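Local coordinates for uncharacterized protein (Magnetospirillum magneticum AMB-1, PDB 5MU5) that probably transfers sugar to flagellin as a Maf-type glycosyltransferase and is involved in the formation of bacterial flagella, at residues Thr552-Cys557 and Phe592-Thr597; Lys95-Asn100 and Met599-Cys604; Pro274-Gly279 and Glu289-Asn294; Arg331-Val336 and Phe340-Ala345. All coordinates share one frame; numbering follows the deposited sequence.

Interaction 1: Thr552-Cys557 and Phe592-Thr597; sequences TLLGEC and FFVRGT
T597 OG1 has two hydrogen-bond partners, D91 OD1 and the backbone N of L242; it sits about one turn along from V594, which meets L553 and L554. The meeting itself is wholly apolar and shows how a single branched residue can serve two neighbours at once. One arm of the fork goes to each leucine: V594 CG2 lies 3.5 Å from L553 CD2, while V594 CG1 lies 3.7 Å from L554 CD2. The division follows from the valine torsion, since CG1 stands anti to its own carbonyl carbon (chi1 -57°) and CG2 is left in the crowded position between backbone N and carbonyl carbon. The two leucines come in differently. L553 and V594 run alongside each other, pointing opposite ways, whereas L554 crosses the valine obliquely and brings its CD2 methyl to 4.0 Å from V594 CB. L554 has further company on I633 and T637 of helix 618-646, and L553 rests also on A590 and Q591. With an alanine here both arms of V594 go, and the two leucine CD2 methyls would probably be left facing a gap between the helices. Helix 589-609 is kinked just past the valine, where the N atoms of G596 and T597 make no bond to the preceding turn. Contact of this kind, made by branched aliphatic side chains with no hydrogen bond between the two segments, is that of a buried seam in a helical bundle, here the Maf helical bundle domain, between helices 546-564 and 589-609.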
loop_
_atom_site.group_PDB
_atom_site.type_symbol
_atom_site.label_atom_id
_atom_site.label_comp_id
_atom_site.label_asym_id
_atom_site.label_seq_id
_atom_site.Cartn_x
_atom_site.Cartn_y
_atom_site.Cartn_z
ATOM N N THR A 552 -9.155 -0.507 -24.366
ATOM C CA THR A 552 -8.467 -1.721 -24.807
ATOM C C THR A 552 -8.228 -2.675 -23.627
ATOM O O THR A 552 -8.496 -3.881 -23.709
ATOM C CB THR A 552 -7.126 -1.335 -25.481
ATOM O OG1 THR A 552 -7.404 -0.628 -26.697
ATOM C CG2 THR A 552 -6.269 -2.561 -25.797
ATOM N N LEU A 553 -7.723 -2.132 -22.527
ATOM C CA LEU A 553 -7.497 -2.928 -21.321
ATOM C C LEU A 553 -8.810 -3.534 -20.793
ATOM O O LEU A 553 -8.873 -4.705 -20.414
ATOM C CB LEU A 553 -6.817 -2.080 -20.228
ATOM C CG LEU A 553 -6.462 -2.814 -18.925
ATOM C CD1 LEU A 553 -5.667 -4.097 -19.173
ATOM C CD2 LEU A 553 -5.713 -1.906 -17.967
ATOM N N LEU A 554 -9.850 -2.719 -20.759
ATOM C CA LEU A 554 -11.144 -3.160 -20.282
ATOM C C LEU A 554 -11.658 -4.287 -21.156
ATOM O O LEU A 554 -12.190 -5.269 -20.650
ATOM C CB LEU A 554 -12.131 -1.998 -20.298
ATOM C CG LEU A 554 -11.904 -0.935 -19.225
ATOM C CD1 LEU A 554 -12.860 0.231 -19.443
ATOM C CD2 LEU A 554 -12.093 -1.533 -17.838
ATOM N N GLY A 555 -11.492 -4.138 -22.469
ATOM C CA GLY A 555 -11.905 -5.162 -23.402
ATOM C C GLY A 555 -11.211 -6.477 -23.110
ATOM O O GLY A 555 -11.835 -7.539 -23.167
ATOM N N GLU A 556 -9.919 -6.411 -22.785
ATOM C CA GLU A 556 -9.132 -7.623 -22.505
ATOM C C GLU A 556 -9.585 -8.316 -21.208
ATOM O O GLU A 556 -9.575 -9.544 -21.128
ATOM C CB GLU A 556 -7.618 -7.310 -22.498
ATOM C CG GLU A 556 -7.058 -6.996 -23.889
ATOM C CD GLU A 556 -5.636 -6.419 -23.888
ATOM O OE1 GLU A 556 -5.111 -6.073 -22.802
ATOM O OE2 GLU A 556 -5.033 -6.295 -24.990
ATOM N N CYS A 557 -10.029 -7.540 -20.221
ATOM C CA CYS A 557 -10.567 -8.113 -18.980
ATOM C C CYS A 557 -11.936 -8.736 -19.181
ATOM O O CYS A 557 -12.257 -9.724 -18.535
ATOM C CB CYS A 557 -10.682 -7.056 -17.886
ATOM S SG CYS A 557 -9.115 -6.289 -17.437
ATOM N N PHE A 592 -3.626 1.965 -13.809
ATOM C CA PHE A 592 -3.995 2.760 -12.656
ATOM C C PHE A 592 -5.456 3.121 -12.696
ATOM O O PHE A 592 -6.109 3.148 -11.667
ATOM C CB PHE A 592 -3.202 4.055 -12.571
ATOM C CG PHE A 592 -1.894 3.913 -11.887
ATOM C CD1 PHE A 592 -1.848 3.571 -10.555
ATOM C CD2 PHE A 592 -0.710 4.155 -12.567
ATOM C CE1 PHE A 592 -0.641 3.452 -9.905
ATOM C CE2 PHE A 592 0.502 4.042 -11.933
ATOM C CZ PHE A 592 0.537 3.691 -10.599
ATOM N N PHE A 593 -5.968 3.424 -13.872
ATOM C CA PHE A 593 -7.378 3.814 -13.985
ATOM C C PHE A 593 -8.376 2.760 -13.557
ATOM O O PHE A 593 -9.331 3.077 -12.871
ATOM C CB PHE A 593 -7.710 4.293 -15.394
ATOM C CG PHE A 593 -7.750 5.771 -15.514
ATOM C CD1 PHE A 593 -6.594 6.510 -15.478
ATOM C CD2 PHE A 593 -8.966 6.431 -15.657
ATOM C CE1 PHE A 593 -6.638 7.885 -15.575
ATOM C CE2 PHE A 593 -9.014 7.808 -15.739
ATOM C CZ PHE A 593 -7.847 8.534 -15.707
ATOM N N VAL A 594 -8.136 1.509 -13.926
ATOM C CA VAL A 594 -9.142 0.468 -13.765
ATOM C C VAL A 594 -8.862 -0.651 -12.769
ATOM O O VAL A 594 -9.811 -1.294 -12.311
ATOM C CB VAL A 594 -9.454 -0.179 -15.129
ATOM C CG1 VAL A 594 -9.920 0.883 -16.110
ATOM C CG2 VAL A 594 -8.260 -0.952 -15.690
ATOM N N ARG A 595 -7.609 -0.875 -12.389
ATOM C CA ARG A 595 -7.284 -2.053 -11.563
ATOM C C ARG A 595 -7.981 -2.123 -10.203
ATOM O O ARG A 595 -8.322 -3.203 -9.744
ATOM C CB ARG A 595 -5.775 -2.187 -11.352
ATOM C CG ARG A 595 -5.177 -1.076 -10.513
ATOM C CD ARG A 595 -3.670 -1.070 -10.536
ATOM N NE ARG A 595 -3.172 -0.181 -9.493
ATOM C CZ ARG A 595 -1.904 -0.104 -9.105
ATOM N NH1 ARG A 595 -0.980 -0.854 -9.685
ATOM N NH2 ARG A 595 -1.562 0.735 -8.138
ATOM N N GLY A 596 -8.159 -0.988 -9.546
ATOM C CA GLY A 596 -8.771 -0.972 -8.226
ATOM C C GLY A 596 -10.218 -1.398 -8.324
ATOM O O GLY A 596 -10.696 -2.221 -7.539
ATOM N N THR A 597 -10.906 -0.852 -9.313
ATOM C CA THR A 597 -12.295 -1.140 -9.495
ATOM C C THR A 597 -12.498 -2.601 -9.892
ATOM O O THR A 597 -13.234 -3.327 -9.201
ATOM C CB THR A 597 -12.889 -0.136 -10.467
ATOM O OG1 THR A 597 -12.781 1.172 -9.868
ATOM C CG2 THR A 597 -14.353 -0.454 -10.770
#

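Interaction 2: Lys95-Asn100 and Met599-Cys604; sequences KRFLYN and MMAAMC
F97 leaves its helix pointed at the turn around A601, and its side chain can be followed outward atom by atom. CB heads toward helix 589-609 and sets CG anti to the backbone N (chi1 170°), which carries the ring across to the other helix. CD2 then comes to 3.8 Å from A601 CB. Next along the same side of the ring, CE2 approaches two atoms of that residue, its CB and, at 3.5 Å, the carbonyl A601 O, which it meets at a slant. At the tip, CZ is already drawing away, 4.4 Å from A601 O. This is helix-to-helix packing that brings together two sequence regions: helix 92-107 falls in the N-terminal Maf region and helix 589-609 in the helical bundle, so residues some five hundred positions apart become neighbours. The small A601 allows the ring near the backbone, while M632, F629 and E628 of helix 618-646 also touch the phenylalanine. One residue on, L98 reaches C604 with both branches, CD1 lying 4.0 Å from C604 CB and CD2 lying 4.2 Å from C604 SG. Nearby, N100 ND2 is hydrogen-bonded to E628 OE1, a polar tie from the same helix to helix 618-646.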
loop_
_atom_site.group_PDB
_atom_site.type_symbol
_atom_site.label_atom_id
_atom_site.label_comp_id
_atom_site.label_asym_id
_atom_site.label_seq_id
_atom_site.Cartn_x
_atom_site.Cartn_y
_atom_site.Cartn_z
ATOM N N LYS A 95 -20.154 -1.256 -6.137
ATOM C CA LYS A 95 -21.363 -1.319 -5.344
ATOM C C LYS A 95 -22.519 -1.802 -6.216
ATOM O O LYS A 95 -23.259 -2.707 -5.840
ATOM C CB LYS A 95 -21.651 0.066 -4.776
ATOM C CG LYS A 95 -22.727 0.117 -3.711
ATOM C CD LYS A 95 -23.245 1.540 -3.535
ATOM C CE LYS A 95 -24.421 1.589 -2.574
ATOM N NZ LYS A 95 -25.196 2.844 -2.776
ATOM N N ARG A 96 -22.652 -1.195 -7.389
ATOM C CA ARG A 96 -23.680 -1.550 -8.363
ATOM C C ARG A 96 -23.517 -3.004 -8.830
ATOM O O ARG A 96 -24.473 -3.758 -8.946
ATOM C CB ARG A 96 -23.568 -0.632 -9.584
ATOM C CG ARG A 96 -24.734 -0.717 -10.540
ATOM C CD ARG A 96 -25.885 0.101 -9.973
ATOM N NE ARG A 96 -27.188 -0.406 -10.363
ATOM C CZ ARG A 96 -28.345 0.112 -9.961
ATOM N NH1 ARG A 96 -28.370 1.158 -9.143
ATOM N NH2 ARG A 96 -29.485 -0.428 -10.369
ATOM N N PHE A 97 -22.285 -3.375 -9.128
ATOM C CA PHE A 97 -21.987 -4.716 -9.562
ATOM C C PHE A 97 -22.423 -5.722 -8.498
ATOM O O PHE A 97 -23.090 -6.714 -8.808
ATOM C CB PHE A 97 -20.482 -4.864 -9.852
ATOM C CG PHE A 97 -20.040 -6.284 -10.072
ATOM C CD1 PHE A 97 -20.361 -6.956 -11.241
ATOM C CD2 PHE A 97 -19.292 -6.945 -9.120
ATOM C CE1 PHE A 97 -19.945 -8.264 -11.452
ATOM C CE2 PHE A 97 -18.879 -8.249 -9.313
ATOM C CZ PHE A 97 -19.210 -8.912 -10.482
ATOM N N LEU A 98 -22.003 -5.472 -7.261
ATOM C CA LEU A 98 -22.254 -6.397 -6.166
ATOM C C LEU A 98 -23.737 -6.483 -5.922
ATOM O O LEU A 98 -24.298 -7.565 -5.794
ATOM C CB LEU A 98 -21.543 -5.960 -4.880
ATOM C CG LEU A 98 -21.813 -6.831 -3.639
ATOM C CD1 LEU A 98 -21.453 -8.282 -3.902
ATOM C CD2 LEU A 98 -21.036 -6.331 -2.436
ATOM N N TYR A 99 -24.384 -5.333 -5.882
ATOM C CA TYR A 99 -25.835 -5.321 -5.677
ATOM C C TYR A 99 -26.527 -6.196 -6.741
ATOM O O TYR A 99 -27.405 -7.020 -6.401
ATOM C CB TYR A 99 -26.377 -3.882 -5.692
ATOM C CG TYR A 99 -27.858 -3.787 -5.449
ATOM C CD1 TYR A 99 -28.758 -3.846 -6.506
ATOM C CD2 TYR A 99 -28.363 -3.642 -4.159
ATOM C CE1 TYR A 99 -30.114 -3.772 -6.287
ATOM C CE2 TYR A 99 -29.724 -3.562 -3.932
ATOM C CZ TYR A 99 -30.592 -3.631 -5.003
ATOM O OH TYR A 99 -31.950 -3.553 -4.807
ATOM N N ASN A 100 -26.110 -6.063 -8.008
ATOM C CA ASN A 100 -26.784 -6.798 -9.080
ATOM C C ASN A 100 -26.584 -8.289 -9.043
ATOM O O ASN A 100 -27.541 -9.028 -9.242
ATOM C CB ASN A 100 -26.408 -6.286 -10.466
ATOM C CG ASN A 100 -26.993 -4.920 -10.764
ATOM O OD1 ASN A 100 -27.689 -4.328 -9.949
ATOM N ND2 ASN A 100 -26.683 -4.405 -11.928
ATOM N N MET A 599 -10.452 -5.243 -9.569
ATOM C CA MET A 599 -9.993 -6.181 -8.542
ATOM C C MET A 599 -10.943 -6.254 -7.358
ATOM O O MET A 599 -11.089 -7.302 -6.742
ATOM C CB MET A 599 -8.581 -5.850 -8.043
ATOM C CG MET A 599 -7.449 -6.228 -8.999
ATOM S SD MET A 599 -7.291 -8.002 -9.338
ATOM C CE MET A 599 -8.348 -8.196 -10.762
ATOM N N MET A 600 -11.586 -5.153 -7.035
ATOM C CA MET A 600 -12.567 -5.179 -5.991
ATOM C C MET A 600 -13.810 -5.927 -6.432
ATOM O O MET A 600 -14.418 -6.636 -5.611
ATOM C CB MET A 600 -12.925 -3.771 -5.577
ATOM C CG MET A 600 -11.756 -3.142 -4.874
ATOM S SD MET A 600 -11.249 -4.160 -3.477
ATOM C CE MET A 600 -12.620 -3.752 -2.372
ATOM N N ALA A 601 -14.194 -5.766 -7.704
ATOM C CA ALA A 601 -15.297 -6.540 -8.236
ATOM C C ALA A 601 -14.966 -8.032 -8.147
ATOM O O ALA A 601 -15.789 -8.819 -7.723
ATOM C CB ALA A 601 -15.607 -6.131 -9.655
ATOM N N ALA A 602 -13.738 -8.405 -8.487
ATOM C CA ALA A 602 -13.305 -9.809 -8.419
ATOM C C ALA A 602 -13.325 -10.349 -7.021
ATOM O O ALA A 602 -13.680 -11.500 -6.811
ATOM C CB ALA A 602 -11.927 -9.995 -9.014
ATOM N N MET A 603 -12.949 -9.517 -6.072
ATOM C CA MET A 603 -12.959 -9.909 -4.685
ATOM C C MET A 603 -14.378 -10.225 -4.232
ATOM O O MET A 603 -14.598 -11.218 -3.501
ATOM C CB MET A 603 -12.429 -8.781 -3.832
ATOM C CG MET A 603 -12.235 -9.197 -2.392
ATOM S SD MET A 603 -12.305 -7.760 -1.340
ATOM C CE MET A 603 -14.091 -7.582 -1.330
ATOM N N CYS A 604 -15.320 -9.365 -4.644
ATOM C CA CYS A 604 -16.752 -9.520 -4.337
ATOM C C CYS A 604 -17.323 -10.799 -4.925
ATOM O O CYS A 604 -17.860 -11.623 -4.197
ATOM C CB CYS A 604 -17.562 -8.309 -4.832
ATOM S SG CYS A 604 -17.175 -6.790 -3.899
#

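Interaction 3: Pro274-Gly279 and Glu289-Asn294; sequences PVFIVG and EVIKAN
F276 holds CG anti to its carbonyl carbon (chi1 -67°), and a second torsion of only -9° tucks CD1 in beside its own CA, so that the far edge of the ring, CD2 and CE2, looks out at I291 and N294. On the helix, I291 turns CG2 anti to the backbone N, and this branch is the one that meets the phenylalanine. Both partners lie at the rim of the ring, near its plane, and none of the contact is a face-on stack. F276 CD2 is 4.1 Å from I291 CG2, the two side chains lying antiparallel, side by side. Further round, F276 CE2 lies 3.8 Å from N294 CB and F276 CZ lies 3.9 Å from that same carbon. The asparagine thus offers its aliphatic carbon to the ring and crosses it at about a right angle, while its amide is used elsewhere. N294 ND2 gives a nearly straight hydrogen bond of 2.8 Å to V290 O, which lies in the plane of the amide. That bond folds the polar end back onto the previous turn of the helix, and it fixes the amide at a steep tilt of 69° to the phenylalanine ring. F276 also meets F412 edge-to-face, and F412 in turn touches I291. The contact seals a helix onto its sheet in the beta-alpha-beta unit of strand 275-278, helix 284-294 and strand 299-303: F276 bonds through its backbone to V299 and I301 on one flank, while V275 bonds to E408 and Y410 of strand 408-412 on the other.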
loop_
_atom_site.group_PDB
_atom_site.type_symbol
_atom_site.label_atom_id
_atom_site.label_comp_id
_atom_site.label_asym_id
_atom_site.label_seq_id
_atom_site.Cartn_x
_atom_site.Cartn_y
_atom_site.Cartn_z
ATOM N N PRO A 274 18.294 27.569 8.785
ATOM C CA PRO A 274 17.371 26.618 9.381
ATOM C C PRO A 274 15.970 26.784 8.834
ATOM O O PRO A 274 15.617 27.839 8.342
ATOM C CB PRO A 274 17.406 26.943 10.881
ATOM C CG PRO A 274 18.129 28.217 11.016
ATOM C CD PRO A 274 18.686 28.643 9.697
ATOM N N VAL A 275 15.183 25.733 8.931
ATOM C CA VAL A 275 13.807 25.771 8.508
ATOM C C VAL A 275 12.896 25.433 9.696
ATOM O O VAL A 275 13.202 24.554 10.511
ATOM C CB VAL A 275 13.572 24.834 7.297
ATOM C CG1 VAL A 275 13.630 23.378 7.710
ATOM C CG2 VAL A 275 12.224 25.133 6.668
ATOM N N PHE A 276 11.802 26.186 9.802
ATOM C CA PHE A 276 10.767 25.950 10.782
ATOM C C PHE A 276 9.594 25.322 10.075
ATOM O O PHE A 276 9.013 25.948 9.182
ATOM C CB PHE A 276 10.272 27.231 11.433
ATOM C CG PHE A 276 11.278 27.921 12.280
ATOM C CD1 PHE A 276 12.505 27.330 12.603
ATOM C CD2 PHE A 276 10.982 29.155 12.790
ATOM C CE1 PHE A 276 13.397 27.980 13.408
ATOM C CE2 PHE A 276 11.882 29.811 13.597
ATOM C CZ PHE A 276 13.084 29.232 13.904
ATOM N N ILE A 277 9.277 24.087 10.459
ATOM C CA ILE A 277 8.159 23.343 9.891
ATOM C C ILE A 277 7.043 23.444 10.890
ATOM O O ILE A 277 7.200 23.039 12.028
ATOM C CB ILE A 277 8.553 21.893 9.623
ATOM C CG1 ILE A 277 9.549 21.874 8.463
ATOM C CG2 ILE A 277 7.333 21.063 9.262
ATOM C CD1 ILE A 277 10.442 20.670 8.428
ATOM N N VAL A 278 5.925 24.007 10.461
ATOM C CA VAL A 278 4.859 24.348 11.364
ATOM C C VAL A 278 3.602 23.592 11.009
ATOM O O VAL A 278 3.060 23.771 9.935
ATOM C CB VAL A 278 4.534 25.857 11.305
ATOM C CG1 VAL A 278 3.540 26.222 12.379
ATOM C CG2 VAL A 278 5.798 26.684 11.488
ATOM N N GLY A 279 3.147 22.753 11.937
ATOM C CA GLY A 279 1.884 22.040 11.795
ATOM C C GLY A 279 0.761 22.735 12.540
ATOM O O GLY A 279 0.940 23.816 13.132
ATOM N N GLU A 289 5.919 33.329 19.868
ATOM C CA GLU A 289 6.825 34.473 19.979
ATOM C C GLU A 289 8.226 34.160 19.469
ATOM O O GLU A 289 8.861 35.014 18.871
ATOM C CB GLU A 289 6.866 35.059 21.404
ATOM C CG GLU A 289 5.574 35.784 21.819
ATOM C CD GLU A 289 5.067 36.811 20.781
ATOM O OE1 GLU A 289 5.883 37.591 20.219
ATOM O OE2 GLU A 289 3.838 36.847 20.519
ATOM N N VAL A 290 8.692 32.934 19.678
ATOM C CA VAL A 290 10.020 32.543 19.225
ATOM C C VAL A 290 10.054 32.437 17.701
ATOM O O VAL A 290 11.022 32.822 17.060
ATOM C CB VAL A 290 10.469 31.225 19.888
ATOM C CG1 VAL A 290 11.791 30.729 19.315
ATOM C CG2 VAL A 290 10.613 31.438 21.383
ATOM N N ILE A 291 8.992 31.910 17.123
ATOM C CA ILE A 291 8.917 31.799 15.679
ATOM C C ILE A 291 8.929 33.210 15.091
ATOM O O ILE A 291 9.610 33.481 14.103
ATOM C CB ILE A 291 7.631 31.081 15.233
ATOM C CG1 ILE A 291 7.624 29.635 15.729
ATOM C CG2 ILE A 291 7.517 31.081 13.716
ATOM C CD1 ILE A 291 6.300 28.925 15.544
ATOM N N LYS A 292 8.174 34.103 15.714
ATOM C CA LYS A 292 8.062 35.485 15.249
ATOM C C LYS A 292 9.389 36.215 15.318
ATOM O O LYS A 292 9.779 36.871 14.365
ATOM C CB LYS A 292 7.017 36.236 16.054
ATOM C CG LYS A 292 6.660 37.575 15.459
ATOM C CD LYS A 292 5.342 38.099 15.998
ATOM C CE LYS A 292 4.961 39.350 15.219
ATOM N NZ LYS A 292 3.741 39.988 15.774
ATOM N N ALA A 293 10.089 36.048 16.434
ATOM C CA ALA A 293 11.385 36.689 16.658
ATOM C C ALA A 293 12.484 36.146 15.754
ATOM O O ALA A 293 13.510 36.788 15.593
ATOM C CB ALA A 293 11.800 36.529 18.115
ATOM N N ASN A 294 12.267 34.987 15.148
ATOM C CA ASN A 294 13.277 34.382 14.292
ATOM C C ASN A 294 12.926 34.306 12.803
ATOM O O ASN A 294 13.755 33.889 12.010
ATOM C CB ASN A 294 13.602 32.980 14.815
ATOM C CG ASN A 294 14.451 33.020 16.057
ATOM O OD1 ASN A 294 15.670 33.145 15.980
ATOM N ND2 ASN A 294 13.816 32.910 17.217
#

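Interaction 4: Arg331-Val336 and Phe340-Ala345; sequences RALAAV and FGFGSA
The F342 ring has the carbonyl L333 O at its edge, in its plane, with F342 CE2 3.6 Å from that oxygen. Two aliphatic groups reach the tip of the same ring obliquely: L333 CD2 stands 3.5 Å from F342 CZ, and V336 CG1 stands 3.9 Å from it, each side chain crossing the phenylalanine at about a right angle. F361 adds a second ring, its plane at about 40° to that of F342. The F340 ring approaches V336 O at a slant and brings its CD2 to 4.0 Å from V336 CG1, so one methyl serves both F340 and F342. That branch stands anti to the valine N (chi1 179°), which directs it at the two rings. With an alanine in place of F342 the ring is gone, and L333 CD2 and V336 CG1 would probably lose their shared partner, leaving a gap between the helix and the returning chain. V336 O accepts the F340 N-H in a bond of 2.9 Å and 162°, an i to i+4 link of the helical kind. A type II' beta turn from F342 to A345 is closed by A345 N on F342 O. G341, the first residue to leave the helix and with positive phi, is the familiar glycine at a helix C-terminus, here leading into the connection from helix 327-340 to strand 346-350 of the large mixed sheet.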
loop_
_atom_site.group_PDB
_atom_site.type_symbol
_atom_site.label_atom_id
_atom_site.label_comp_id
_atom_site.label_asym_id
_atom_site.label_seq_id
_atom_site.Cartn_x
_atom_site.Cartn_y
_atom_site.Cartn_z
ATOM N N ARG A 331 -11.191 25.192 -0.050
ATOM C CA ARG A 331 -12.072 26.174 0.581
ATOM C C ARG A 331 -11.482 26.635 1.907
ATOM O O ARG A 331 -11.594 27.795 2.244
ATOM C CB ARG A 331 -13.523 25.686 0.728
ATOM C CG ARG A 331 -14.329 25.736 -0.570
ATOM C CD ARG A 331 -15.786 25.335 -0.343
ATOM N NE ARG A 331 -15.923 23.932 0.078
ATOM C CZ ARG A 331 -16.235 22.904 -0.721
ATOM N NH1 ARG A 331 -16.475 23.080 -2.026
ATOM N NH2 ARG A 331 -16.309 21.675 -0.212
ATOM N N ALA A 332 -10.826 25.740 2.632
ATOM C CA ALA A 332 -10.155 26.116 3.892
ATOM C C ALA A 332 -9.021 27.127 3.622
ATOM O O ALA A 332 -8.945 28.177 4.256
ATOM C CB ALA A 332 -9.631 24.875 4.609
ATOM N N LEU A 333 -8.169 26.819 2.653
ATOM C CA LEU A 333 -7.111 27.736 2.260
ATOM C C LEU A 333 -7.640 29.070 1.802
ATOM O O LEU A 333 -7.083 30.102 2.154
ATOM C CB LEU A 333 -6.267 27.162 1.131
ATOM C CG LEU A 333 -5.004 26.424 1.524
ATOM C CD1 LEU A 333 -4.319 25.989 0.233
ATOM C CD2 LEU A 333 -4.085 27.313 2.350
ATOM N N ALA A 334 -8.687 29.048 0.986
ATOM C CA ALA A 334 -9.281 30.288 0.474
ATOM C C ALA A 334 -9.791 31.195 1.592
ATOM O O ALA A 334 -9.636 32.405 1.520
ATOM C CB ALA A 334 -10.415 29.980 -0.503
ATOM N N ALA A 335 -10.420 30.608 2.612
ATOM C CA ALA A 335 -10.919 31.369 3.780
ATOM C C ALA A 335 -9.775 32.094 4.511
ATOM O O ALA A 335 -9.922 33.228 4.955
ATOM C CB ALA A 335 -11.659 30.435 4.741
ATOM N N VAL A 336 -8.628 31.433 4.622
ATOM C CA VAL A 336 -7.453 32.039 5.251
ATOM C C VAL A 336 -6.909 33.183 4.384
ATOM O O VAL A 336 -6.544 34.225 4.906
ATOM C CB VAL A 336 -6.345 31.007 5.510
ATOM C CG1 VAL A 336 -5.144 31.682 6.130
ATOM C CG2 VAL A 336 -6.841 29.874 6.407
ATOM N N PHE A 340 -6.646 36.953 5.860
ATOM C CA PHE A 340 -5.312 37.514 6.118
ATOM C C PHE A 340 -4.456 37.795 4.897
ATOM O O PHE A 340 -3.530 38.599 4.982
ATOM C CB PHE A 340 -4.502 36.557 6.983
ATOM C CG PHE A 340 -5.171 36.188 8.265
ATOM C CD1 PHE A 340 -5.207 37.083 9.335
ATOM C CD2 PHE A 340 -5.757 34.935 8.413
ATOM C CE1 PHE A 340 -5.823 36.733 10.531
ATOM C CE2 PHE A 340 -6.379 34.583 9.602
ATOM C CZ PHE A 340 -6.410 35.483 10.663
ATOM N N GLY A 341 -4.719 37.108 3.783
ATOM C CA GLY A 341 -3.860 37.212 2.602
ATOM C C GLY A 341 -2.612 36.377 2.831
ATOM O O GLY A 341 -2.198 36.185 3.961
ATOM N N PHE A 342 -2.007 35.878 1.761
ATOM C CA PHE A 342 -0.817 35.028 1.875
ATOM C C PHE A 342 0.482 35.735 1.552
ATOM O O PHE A 342 1.555 35.137 1.634
ATOM C CB PHE A 342 -0.969 33.770 1.009
ATOM C CG PHE A 342 -1.682 32.661 1.703
ATOM C CD1 PHE A 342 -0.995 31.845 2.593
ATOM C CD2 PHE A 342 -3.027 32.433 1.485
ATOM C CE1 PHE A 342 -1.642 30.819 3.248
ATOM C CE2 PHE A 342 -3.688 31.406 2.139
ATOM C CZ PHE A 342 -2.998 30.604 3.023
ATOM N N GLY A 343 0.395 37.009 1.192
ATOM C CA GLY A 343 1.587 37.808 0.934
ATOM C C GLY A 343 2.457 37.230 -0.163
ATOM O O GLY A 343 1.973 36.901 -1.242
ATOM N N SER A 344 3.746 37.093 0.129
ATOM C CA SER A 344 4.714 36.579 -0.840
ATOM C C SER A 344 4.944 35.052 -0.760
ATOM O O SER A 344 5.894 34.554 -1.347
ATOM C CB SER A 344 6.046 37.264 -0.586
ATOM O OG SER A 344 6.470 36.936 0.727
ATOM N N ALA A 345 4.102 34.320 -0.030
ATOM C CA ALA A 345 4.290 32.869 0.132
ATOM C C ALA A 345 4.185 32.117 -1.188
ATOM O O ALA A 345 3.329 32.405 -1.995
ATOM C CB ALA A 345 3.277 32.305 1.131
#

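How the interactions relate
The four contacts fall into two pairs at distant parts of the chain. Interactions 1 and 2 sit 14 Å apart, centre to centre, on successive parts of helix 589-609, which pairs with helix 546-564 in the bundle and with helix 92-107 from the N-terminal region. Interactions 3 and 4, with centres 19 Å apart, belong to the MptE-like region and its large mixed sheet, and come in that order along the chain. Between the pairs the centres are 40 to 50 Å apart. Interaction 2 joins a helix near the start of the chain to one near its end, so the C-terminal bundle packs against a helix of the N-terminal region, whereas interactions 3 and 4 each join elements close in sequence.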